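Local coordinates for protein taurocyamine kinase (Schistosoma mansoni, PDB 4WOD) that catalyses the reversible, magnesium-dependent transfer of phosphate between ATP and taurocyamine, using two fused phosphagen kinase repeats in a single chain, at residues A[282-290]-A[345-356]; A[364-375]-A[408-418]. The protein carries 4 engineered substitutions. One frame throughout, in Å; residues are numbered along the deposited sequence.

Overall arrangement
Contact 1 joins two parts of the C-terminal catalytic domain of the first repeat: the end of strand 277-283, which lies within an eight-stranded antiparallel sheet, with the short helix after it, and the last turns of helix 331-355. Contact 2 follows in series along the chain and pairs helices 369-376 and 409-418 of the N-terminal domain of the second repeat. Their centres are about 14 Å apart, on the same side of the chain's centre. Helices 331-355 and 369-376 are consecutive, and the contacts touch directly: Asn356 ND2 lies 2.9 Å from Val366 O, a probable hydrogen bond. Together they therefore bracket the junction between the two fused kinase units.

Contact 1: residues A[282-290]-A[345-356]; sequences AKIPMLASL and LLELEVMLQEYN
Glu349 OE2 accepts from Met286 N at 3.2 Å and from Gln353 NE2 at 2.7 Å, and a water that also donates to Lys283 O gives it a third bond. The other oxygen, Glu349 OE1, takes Leu287 N at 2.7 Å. Both backbone N-H groups meet syn lone pairs, one on each oxygen. These two bonds tie the weakly bonded helical turn at about 285-288 to helix 331-355 of the catalytic domain. The amide of Gln353 approaches OE2 from the anti side, 35° out of the carboxylate plane, which helps fix the rotation of the acid. With CG anti to the backbone N (chi1 170°) and a bend at chi2 (75°), the carboxylate of Glu349 turns to these N-H groups. Beside it Leu287 enters as a knob among Leu345, Leu348, Glu349 and Leu352; its CD2 lies 3.9 Å from Leu345 CB, the two side chains crossing at about a right angle. Leu290 and Leu352 meet tip to tip. At the strand end, Leu346 CD2 is 3.7 Å from both Ala282 CB and Ile284 CG2. The Met286 side chain, bent at chi3, crosses that of Leu352 at a slant, with Met286 SD 3.6 Å from Leu352 O.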
loop_
_atom_site.group_PDB
_atom_site.type_symbol
_atom_site.label_atom_id
_atom_site.label_comp_id
_atom_site.label_asym_id
_atom_site.label_seq_id
_atom_site.Cartn_x
_atom_site.Cartn_y
_atom_site.Cartn_z
ATOM N N ALA A 282 4.833 -17.646 9.099
ATOM C CA ALA A 282 4.277 -17.269 10.392
ATOM C C ALA A 282 2.775 -17.063 10.317
ATOM O O ALA A 282 2.271 -16.600 9.298
ATOM C CB ALA A 282 4.946 -16.006 10.904
ATOM N N LYS A 283 2.083 -17.377 11.409
ATOM C CA LYS A 283 0.652 -17.088 11.562
ATOM C C LYS A 283 0.421 -15.683 12.111
ATOM O O LYS A 283 0.513 -15.458 13.319
ATOM C CB LYS A 283 -0.022 -18.107 12.485
ATOM C CG LYS A 283 0.025 -19.547 12.013
ATOM C CD LYS A 283 0.041 -20.490 13.212
ATOM C CE LYS A 283 1.083 -21.601 13.077
ATOM N NZ LYS A 283 1.497 -22.165 14.408
ATOM N N ILE A 284 0.097 -14.747 11.225
ATOM C CA ILE A 284 -0.149 -13.363 11.619
ATOM C C ILE A 284 -1.461 -12.803 11.024
ATOM O O ILE A 284 -1.457 -11.741 10.390
ATOM C CB ILE A 284 1.031 -12.465 11.194
ATOM C CG1 ILE A 284 1.262 -12.565 9.677
ATOM C CG2 ILE A 284 2.319 -12.912 11.924
ATOM C CD1 ILE A 284 2.071 -11.437 9.107
ATOM N N PRO A 285 -2.591 -13.495 11.259
ATOM C CA PRO A 285 -3.859 -13.072 10.643
ATOM C C PRO A 285 -4.303 -11.651 11.016
ATOM O O PRO A 285 -4.882 -10.966 10.172
ATOM C CB PRO A 285 -4.868 -14.102 11.179
ATOM C CG PRO A 285 -4.289 -14.528 12.493
ATOM C CD PRO A 285 -2.798 -14.593 12.223
ATOM N N MET A 286 -4.048 -11.206 12.245
ATOM C CA MET A 286 -4.576 -9.916 12.650
ATOM C C MET A 286 -3.731 -8.806 12.067
ATOM O O MET A 286 -4.261 -7.813 11.582
ATOM C CB MET A 286 -4.657 -9.810 14.176
ATOM C CG MET A 286 -5.680 -8.792 14.643
ATOM S SD MET A 286 -6.358 -9.190 16.276
ATOM C CE MET A 286 -7.546 -10.447 15.840
ATOM N N LEU A 287 -2.410 -8.991 12.083
ATOM C CA LEU A 287 -1.495 -8.041 11.470
ATOM C C LEU A 287 -1.729 -7.946 9.964
ATOM O O LEU A 287 -1.715 -6.850 9.395
ATOM C CB LEU A 287 -0.041 -8.445 11.748
ATOM C CG LEU A 287 1.125 -7.786 11.013
ATOM C CD1 LEU A 287 1.249 -6.283 11.295
ATOM C CD2 LEU A 287 2.416 -8.516 11.405
ATOM N N ALA A 288 -1.946 -9.100 9.342
ATOM C CA ALA A 288 -2.156 -9.193 7.899
ATOM C C ALA A 288 -3.394 -8.426 7.462
ATOM O O ALA A 288 -3.532 -8.059 6.284
ATOM C CB ALA A 288 -2.276 -10.646 7.479
ATOM N N SER A 289 -4.290 -8.183 8.411
ATOM C CA SER A 289 -5.579 -7.566 8.110
ATOM C C SER A 289 -5.540 -6.043 8.266
ATOM O O SER A 289 -6.517 -5.355 7.954
ATOM C CB SER A 289 -6.667 -8.149 9.013
ATOM O OG SER A 289 -6.589 -7.592 10.315
ATOM N N LEU A 290 -4.430 -5.517 8.772
ATOM C CA LEU A 290 -4.300 -4.072 8.903
ATOM C C LEU A 290 -4.281 -3.477 7.497
ATOM O O LEU A 290 -3.804 -4.119 6.564
ATOM C CB LEU A 290 -3.046 -3.692 9.691
ATOM C CG LEU A 290 -3.126 -4.096 11.177
ATOM C CD1 LEU A 290 -1.795 -3.951 11.849
ATOM C CD2 LEU A 290 -4.187 -3.264 11.908
ATOM N N LEU A 345 7.421 -7.664 14.105
ATOM C CA LEU A 345 6.110 -7.954 13.520
ATOM C C LEU A 345 5.344 -9.003 14.321
ATOM O O LEU A 345 4.129 -8.890 14.516
ATOM C CB LEU A 345 6.264 -8.413 12.076
ATOM C CG LEU A 345 6.857 -7.428 11.070
ATOM C CD1 LEU A 345 6.956 -8.101 9.703
ATOM C CD2 LEU A 345 5.999 -6.143 11.009
ATOM N N LEU A 346 6.050 -10.025 14.784
ATOM C CA LEU A 346 5.405 -11.059 15.577
ATOM C C LEU A 346 5.004 -10.489 16.947
ATOM O O LEU A 346 3.935 -10.826 17.480
ATOM C CB LEU A 346 6.323 -12.292 15.719
ATOM C CG LEU A 346 6.676 -13.066 14.442
ATOM C CD1 LEU A 346 7.738 -14.099 14.739
ATOM C CD2 LEU A 346 5.463 -13.730 13.773
ATOM N N GLU A 347 5.845 -9.624 17.514
ATOM C CA GLU A 347 5.486 -8.948 18.767
ATOM C C GLU A 347 4.224 -8.092 18.558
ATOM O O GLU A 347 3.347 -8.019 19.429
ATOM C CB GLU A 347 6.638 -8.080 19.281
ATOM C CG GLU A 347 7.764 -8.863 19.932
ATOM C CD GLU A 347 8.969 -8.000 20.298
ATOM O OE1 GLU A 347 9.129 -6.908 19.732
ATOM O OE2 GLU A 347 9.776 -8.425 21.143
ATOM N N LEU A 348 4.120 -7.478 17.382
ATOM C CA LEU A 348 2.942 -6.674 17.068
ATOM C C LEU A 348 1.694 -7.546 16.883
ATOM O O LEU A 348 0.594 -7.149 17.284
ATOM C CB LEU A 348 3.199 -5.818 15.828
ATOM C CG LEU A 348 2.166 -4.732 15.525
ATOM C CD1 LEU A 348 1.918 -3.884 16.760
ATOM C CD2 LEU A 348 2.650 -3.864 14.374
ATOM N N GLU A 349 1.840 -8.737 16.302
ATOM C CA GLU A 349 0.696 -9.637 16.181
ATOM C C GLU A 349 0.195 -10.006 17.578
ATOM O O GLU A 349 -1.015 -10.029 17.850
ATOM C CB GLU A 349 1.054 -10.901 15.400
ATOM C CG GLU A 349 -0.013 -11.974 15.443
ATOM C CD GLU A 349 -1.226 -11.665 14.559
ATOM O OE1 GLU A 349 -1.138 -10.741 13.720
ATOM O OE2 GLU A 349 -2.259 -12.356 14.697
ATOM N N VAL A 350 1.134 -10.296 18.468
ATOM C CA VAL A 350 0.781 -10.665 19.843
ATOM C C VAL A 350 0.035 -9.516 20.521
ATOM O O VAL A 350 -0.989 -9.737 21.171
ATOM C CB VAL A 350 2.033 -11.050 20.648
ATOM C CG1 VAL A 350 1.710 -11.121 22.143
ATOM C CG2 VAL A 350 2.569 -12.379 20.158
ATOM N N MET A 351 0.521 -8.294 20.337
ATOM C CA MET A 351 -0.126 -7.121 20.918
ATOM C C MET A 351 -1.527 -6.951 20.357
ATOM O O MET A 351 -2.470 -6.697 21.106
ATOM C CB MET A 351 0.697 -5.853 20.675
ATOM C CG MET A 351 1.977 -5.765 21.496
ATOM S SD MET A 351 2.969 -4.300 21.120
ATOM C CE MET A 351 4.042 -4.929 19.860
ATOM N N LEU A 352 -1.668 -7.104 19.044
ATOM C CA LEU A 352 -2.986 -7.015 18.421
ATOM C C LEU A 352 -3.945 -8.046 18.988
ATOM O O LEU A 352 -5.093 -7.726 19.309
ATOM C CB LEU A 352 -2.889 -7.198 16.905
ATOM C CG LEU A 352 -2.206 -6.115 16.072
ATOM C CD1 LEU A 352 -1.869 -6.665 14.690
ATOM C CD2 LEU A 352 -3.083 -4.822 15.947
ATOM N N GLN A 353 -3.480 -9.290 19.101
ATOM C CA GLN A 353 -4.320 -10.369 19.587
ATOM C C GLN A 353 -4.809 -10.038 20.991
ATOM O O GLN A 353 -5.986 -10.223 21.289
ATOM C CB GLN A 353 -3.573 -11.723 19.553
ATOM C CG GLN A 353 -3.335 -12.257 18.132
ATOM C CD GLN A 353 -4.626 -12.592 17.385
ATOM O OE1 GLN A 353 -5.680 -12.793 17.996
ATOM N NE2 GLN A 353 -4.548 -12.645 16.056
ATOM N N GLU A 354 -3.930 -9.493 21.828
ATOM C CA GLU A 354 -4.314 -9.144 23.201
ATOM C C GLU A 354 -5.206 -7.885 23.304
ATOM O O GLU A 354 -6.219 -7.897 24.013
ATOM C CB GLU A 354 -3.064 -8.965 24.063
ATOM C CG GLU A 354 -2.267 -10.258 24.228
ATOM C CD GLU A 354 -3.102 -11.379 24.858
ATOM O OE1 GLU A 354 -3.785 -11.114 25.873
ATOM O OE2 GLU A 354 -3.112 -12.510 24.311
ATOM N N TYR A 355 -4.840 -6.821 22.600
ATOM C CA TYR A 355 -5.563 -5.544 22.698
ATOM C C TYR A 355 -6.983 -5.651 22.140
ATOM O O TYR A 355 -7.854 -4.878 22.532
ATOM C CB TYR A 355 -4.808 -4.434 21.965
ATOM C CG TYR A 355 -5.109 -3.033 22.450
ATOM C CD1 TYR A 355 -4.680 -2.611 23.702
ATOM C CD2 TYR A 355 -5.791 -2.124 21.649
ATOM C CE1 TYR A 355 -4.936 -1.352 24.150
ATOM C CE2 TYR A 355 -6.051 -0.839 22.093
ATOM C CZ TYR A 355 -5.619 -0.463 23.351
ATOM O OH TYR A 355 -5.847 0.805 23.818
ATOM N N ASN A 356 -7.230 -6.637 21.278
ATOM C CA ASN A 356 -8.521 -6.726 20.590
ATOM C C ASN A 356 -9.348 -7.922 21.025
ATOM O O ASN A 356 -10.340 -8.261 20.392
ATOM C CB ASN A 356 -8.315 -6.751 19.073
ATOM C CG ASN A 356 -7.733 -5.436 18.550
ATOM O OD1 ASN A 356 -8.456 -4.465 18.324
ATOM N ND2 ASN A 356 -6.422 -5.395 18.387
HETATM O O HOH W 1 -1.735 -15.106 15.635
#

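Contact 2: residues A[364-375]-A[408-418]; sequences MPVEPLTYLAKL and TLAHMIRNGAY
Glu367 and Arg414 cross at about a right angle, yet their flat ends are nearly coplanar, with carboxylate and guanidinium planes 27° apart. With CG anti to the backbone N (chi1 -164°) and the chain extended to NE, Arg414 grips the acid side-on: NE donates to the syn lone pair of Glu367 OE1, 2.8 Å away, and NH2 to Glu367 OE2. Tyr418 comes from the opposite direction, its OH giving Glu367 OE2 a very short bond of 2.5 Å. Its CE2 lies over the guanidinium face of Arg414, whose NH2 also binds Asn292 of the first repeat. The salt bridge ties the chain just ahead of helix 369-375 to helix 409-418, in the second repeat's N-terminal domain; the axes come within 8.2 Å at a crossing angle of 30°. Leu372 of the first helix is a knob among Ala410, Ile413, Arg414 and Ala417, with CD1 3.3 Å from Ala410 O. Leu375 CD1 makes a CH-pi contact over one face of Tyr418. At the other end, Val366 CG1 stands 3.8 Å from the His411 ring centroid, almost on its normal. His411 NE2 donates to Met364 O, 2.6 Å away; a capping box joins His411 N to Thr408 OG1 and Thr408 N to His411 ND1.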
loop_
_atom_site.group_PDB
_atom_site.type_symbol
_atom_site.label_atom_id
_atom_site.label_comp_id
_atom_site.label_asym_id
_atom_site.label_seq_id
_atom_site.Cartn_x
_atom_site.Cartn_y
_atom_site.Cartn_z
ATOM N N MET A 364 -12.676 -3.233 12.714
ATOM C CA MET A 364 -11.231 -3.113 12.510
ATOM C C MET A 364 -10.428 -3.329 13.799
ATOM O O MET A 364 -10.708 -2.703 14.810
ATOM C CB MET A 364 -10.916 -1.741 11.937
ATOM C CG MET A 364 -9.456 -1.515 11.567
ATOM S SD MET A 364 -9.136 0.252 11.297
ATOM C CE MET A 364 -7.352 0.230 11.097
ATOM N N PRO A 365 -9.430 -4.230 13.768
ATOM C CA PRO A 365 -8.568 -4.349 14.950
ATOM C C PRO A 365 -7.562 -3.189 14.992
ATOM O O PRO A 365 -7.282 -2.594 13.954
ATOM C CB PRO A 365 -7.885 -5.708 14.747
ATOM C CG PRO A 365 -7.876 -5.907 13.288
ATOM C CD PRO A 365 -9.124 -5.246 12.751
ATOM N N VAL A 366 -7.050 -2.844 16.169
ATOM C CA VAL A 366 -6.151 -1.715 16.265
ATOM C C VAL A 366 -4.999 -2.037 17.205
ATOM O O VAL A 366 -5.169 -2.792 18.167
ATOM C CB VAL A 366 -6.893 -0.436 16.737
ATOM C CG1 VAL A 366 -7.382 -0.586 18.191
ATOM C CG2 VAL A 366 -6.019 0.824 16.535
ATOM N N GLU A 367 -3.832 -1.470 16.913
ATOM C CA GLU A 367 -2.666 -1.601 17.793
ATOM C C GLU A 367 -2.963 -0.965 19.163
ATOM O O GLU A 367 -3.822 -0.069 19.272
ATOM C CB GLU A 367 -1.444 -0.942 17.152
ATOM C CG GLU A 367 -1.031 -1.501 15.774
ATOM C CD GLU A 367 -1.648 -0.756 14.581
ATOM O OE1 GLU A 367 -2.812 -0.310 14.665
ATOM O OE2 GLU A 367 -0.958 -0.619 13.549
ATOM N N PRO A 368 -2.260 -1.420 20.216
ATOM C CA PRO A 368 -2.395 -0.758 21.518
ATOM C C PRO A 368 -2.203 0.761 21.428
ATOM O O PRO A 368 -1.341 1.240 20.678
ATOM C CB PRO A 368 -1.281 -1.400 22.348
ATOM C CG PRO A 368 -1.194 -2.797 21.805
ATOM C CD PRO A 368 -1.383 -2.603 20.294
ATOM N N LEU A 369 -3.030 1.497 22.164
ATOM C CA LEU A 369 -2.939 2.950 22.221
ATOM C C LEU A 369 -1.511 3.449 22.486
ATOM O O LEU A 369 -1.043 4.377 21.829
ATOM C CB LEU A 369 -3.881 3.484 23.292
ATOM C CG LEU A 369 -3.836 4.988 23.545
ATOM C CD1 LEU A 369 -4.069 5.783 22.229
ATOM C CD2 LEU A 369 -4.856 5.351 24.611
ATOM N N THR A 370 -0.812 2.837 23.435
ATOM C CA THR A 370 0.536 3.327 23.758
ATOM C C THR A 370 1.540 3.068 22.640
ATOM O O THR A 370 2.530 3.800 22.517
ATOM C CB THR A 370 1.080 2.707 25.050
ATOM O OG1 THR A 370 1.049 1.283 24.933
ATOM C CG2 THR A 370 0.237 3.148 26.239
ATOM N N TYR A 371 1.289 2.045 21.825
ATOM C CA TYR A 371 2.129 1.784 20.650
ATOM C C TYR A 371 1.927 2.872 19.599
ATOM O O TYR A 371 2.890 3.413 19.041
ATOM C CB TYR A 371 1.820 0.410 20.042
ATOM C CG TYR A 371 2.593 0.100 18.765
ATOM C CD1 TYR A 371 3.892 -0.405 18.822
ATOM C CD2 TYR A 371 2.021 0.286 17.505
ATOM C CE1 TYR A 371 4.603 -0.696 17.666
ATOM C CE2 TYR A 371 2.722 -0.007 16.344
ATOM C CZ TYR A 371 4.019 -0.494 16.426
ATOM O OH TYR A 371 4.742 -0.804 15.277
ATOM N N LEU A 372 0.666 3.181 19.326
ATOM C CA LEU A 372 0.345 4.229 18.361
ATOM C C LEU A 372 0.792 5.594 18.848
ATOM O O LEU A 372 1.166 6.445 18.047
ATOM C CB LEU A 372 -1.163 4.248 18.058
ATOM C CG LEU A 372 -1.641 3.011 17.295
ATOM C CD1 LEU A 372 -3.185 3.022 17.107
ATOM C CD2 LEU A 372 -0.928 2.876 15.961
ATOM N N ALA A 373 0.741 5.818 20.157
ATOM C CA ALA A 373 1.177 7.097 20.710
ATOM C C ALA A 373 2.680 7.308 20.460
ATOM O O ALA A 373 3.132 8.440 20.287
ATOM C CB ALA A 373 0.862 7.171 22.196
ATOM N N LYS A 374 3.446 6.221 20.441
ATOM C CA LYS A 374 4.877 6.324 20.139
ATOM C C LYS A 374 5.072 6.706 18.676
ATOM O O LYS A 374 5.846 7.613 18.375
ATOM C CB LYS A 374 5.611 5.020 20.464
ATOM C CG LYS A 374 5.554 4.638 21.938
ATOM C CD LYS A 374 6.641 3.633 22.311
ATOM C CE LYS A 374 6.052 2.275 22.725
ATOM N NZ LYS A 374 5.999 2.081 24.206
ATOM N N LEU A 375 4.341 6.070 17.764
ATOM C CA LEU A 375 4.469 6.455 16.345
ATOM C C LEU A 375 4.079 7.926 16.127
ATOM O O LEU A 375 4.675 8.626 15.291
ATOM C CB LEU A 375 3.631 5.540 15.444
ATOM C CG LEU A 375 4.040 4.064 15.366
ATOM C CD1 LEU A 375 3.050 3.252 14.538
ATOM C CD2 LEU A 375 5.442 3.925 14.798
ATOM N N THR A 408 -12.315 2.716 19.819
ATOM C CA THR A 408 -11.278 3.049 20.792
ATOM C C THR A 408 -10.570 4.343 20.431
ATOM O O THR A 408 -10.672 4.823 19.292
ATOM C CB THR A 408 -10.223 1.931 20.896
ATOM O OG1 THR A 408 -9.485 1.850 19.665
ATOM C CG2 THR A 408 -10.888 0.588 21.195
ATOM N N LEU A 409 -9.847 4.900 21.407
ATOM C CA LEU A 409 -9.044 6.098 21.197
ATOM C C LEU A 409 -7.901 5.763 20.250
ATOM O O LEU A 409 -7.467 6.600 19.440
ATOM C CB LEU A 409 -8.504 6.639 22.533
ATOM C CG LEU A 409 -7.612 7.888 22.506
ATOM C CD1 LEU A 409 -8.346 9.113 21.965
ATOM C CD2 LEU A 409 -7.074 8.178 23.901
ATOM N N ALA A 410 -7.423 4.524 20.359
ATOM C CA ALA A 410 -6.362 4.047 19.492
ATOM C C ALA A 410 -6.831 4.069 18.043
ATOM O O ALA A 410 -6.103 4.517 17.154
ATOM C CB ALA A 410 -5.944 2.670 19.894
ATOM N N HIS A 411 -8.066 3.615 17.816
ATOM C CA HIS A 411 -8.659 3.678 16.485
ATOM C C HIS A 411 -8.558 5.072 15.882
ATOM O O HIS A 411 -8.240 5.229 14.698
ATOM C CB HIS A 411 -10.143 3.263 16.522
ATOM C CG HIS A 411 -10.362 1.789 16.452
ATOM N ND1 HIS A 411 -10.943 1.074 17.479
ATOM C CD2 HIS A 411 -10.074 0.892 15.483
ATOM C CE1 HIS A 411 -11.021 -0.197 17.134
ATOM N NE2 HIS A 411 -10.493 -0.335 15.930
ATOM N N MET A 412 -8.844 6.088 16.691
ATOM C CA MET A 412 -9.047 7.412 16.121
ATOM C C MET A 412 -7.735 8.189 15.930
ATOM O O MET A 412 -7.671 9.081 15.094
ATOM C CB MET A 412 -10.064 8.211 16.963
ATOM C CG MET A 412 -9.557 8.871 18.236
ATOM S SD MET A 412 -10.866 9.911 19.010
ATOM C CE MET A 412 -12.240 8.794 18.857
ATOM N N ILE A 413 -6.672 7.822 16.636
ATOM C CA ILE A 413 -5.386 8.479 16.376
ATOM C C ILE A 413 -4.525 7.731 15.339
ATOM O O ILE A 413 -3.491 8.249 14.905
ATOM C CB ILE A 413 -4.544 8.652 17.675
ATOM C CG1 ILE A 413 -4.051 7.294 18.178
ATOM C CG2 ILE A 413 -5.334 9.434 18.752
ATOM C CD1 ILE A 413 -2.839 7.395 19.093
ATOM N N ARG A 414 -4.966 6.549 14.915
ATOM C CA ARG A 414 -4.172 5.702 14.022
ATOM C C ARG A 414 -3.758 6.419 12.731
ATOM O O ARG A 414 -2.595 6.304 12.293
ATOM C CB ARG A 414 -4.925 4.416 13.671
ATOM C CG ARG A 414 -4.020 3.356 13.075
ATOM C CD ARG A 414 -4.751 2.052 12.711
ATOM N NE ARG A 414 -3.791 0.992 12.391
ATOM C CZ ARG A 414 -3.244 0.814 11.186
ATOM N NH1 ARG A 414 -3.568 1.614 10.172
ATOM N NH2 ARG A 414 -2.365 -0.159 10.995
ATOM N N ASN A 415 -4.682 7.159 12.117
ATOM C CA ASN A 415 -4.318 7.840 10.868
ATOM C C ASN A 415 -3.151 8.810 11.103
ATOM O O ASN A 415 -2.249 8.931 10.267
ATOM C CB ASN A 415 -5.506 8.595 10.244
ATOM C CG ASN A 415 -6.006 9.730 11.110
ATOM O OD1 ASN A 415 -6.424 9.522 12.234
ATOM N ND2 ASN A 415 -5.908 10.945 10.609
ATOM N N GLY A 416 -3.144 9.471 12.256
ATOM C CA GLY A 416 -2.065 10.386 12.598
ATOM C C GLY A 416 -0.782 9.669 12.974
ATOM O O GLY A 416 0.324 10.082 12.598
ATOM N N ALA A 417 -0.922 8.592 13.732
ATOM C CA ALA A 417 0.234 7.780 14.102
ATOM C C ALA A 417 1.050 7.357 12.871
ATOM O O ALA A 417 2.286 7.432 12.872
ATOM C CB ALA A 417 -0.217 6.573 14.878
ATOM N N TYR A 418 0.363 6.929 11.813
ATOM C CA TYR A 418 1.047 6.464 10.612
ATOM C C TYR A 418 1.214 7.511 9.515
ATOM O O TYR A 418 1.921 7.267 8.526
ATOM C CB TYR A 418 0.315 5.270 10.026
ATOM C CG TYR A 418 0.545 3.981 10.772
ATOM C CD1 TYR A 418 1.764 3.315 10.674
ATOM C CD2 TYR A 418 -0.462 3.415 11.554
ATOM C CE1 TYR A 418 1.985 2.121 11.349
ATOM C CE2 TYR A 418 -0.242 2.226 12.239
ATOM C CZ TYR A 418 0.983 1.585 12.125
ATOM O OH TYR A 418 1.192 0.384 12.779
HETATM O O HOH W 2 3.815 -0.347 13.001
#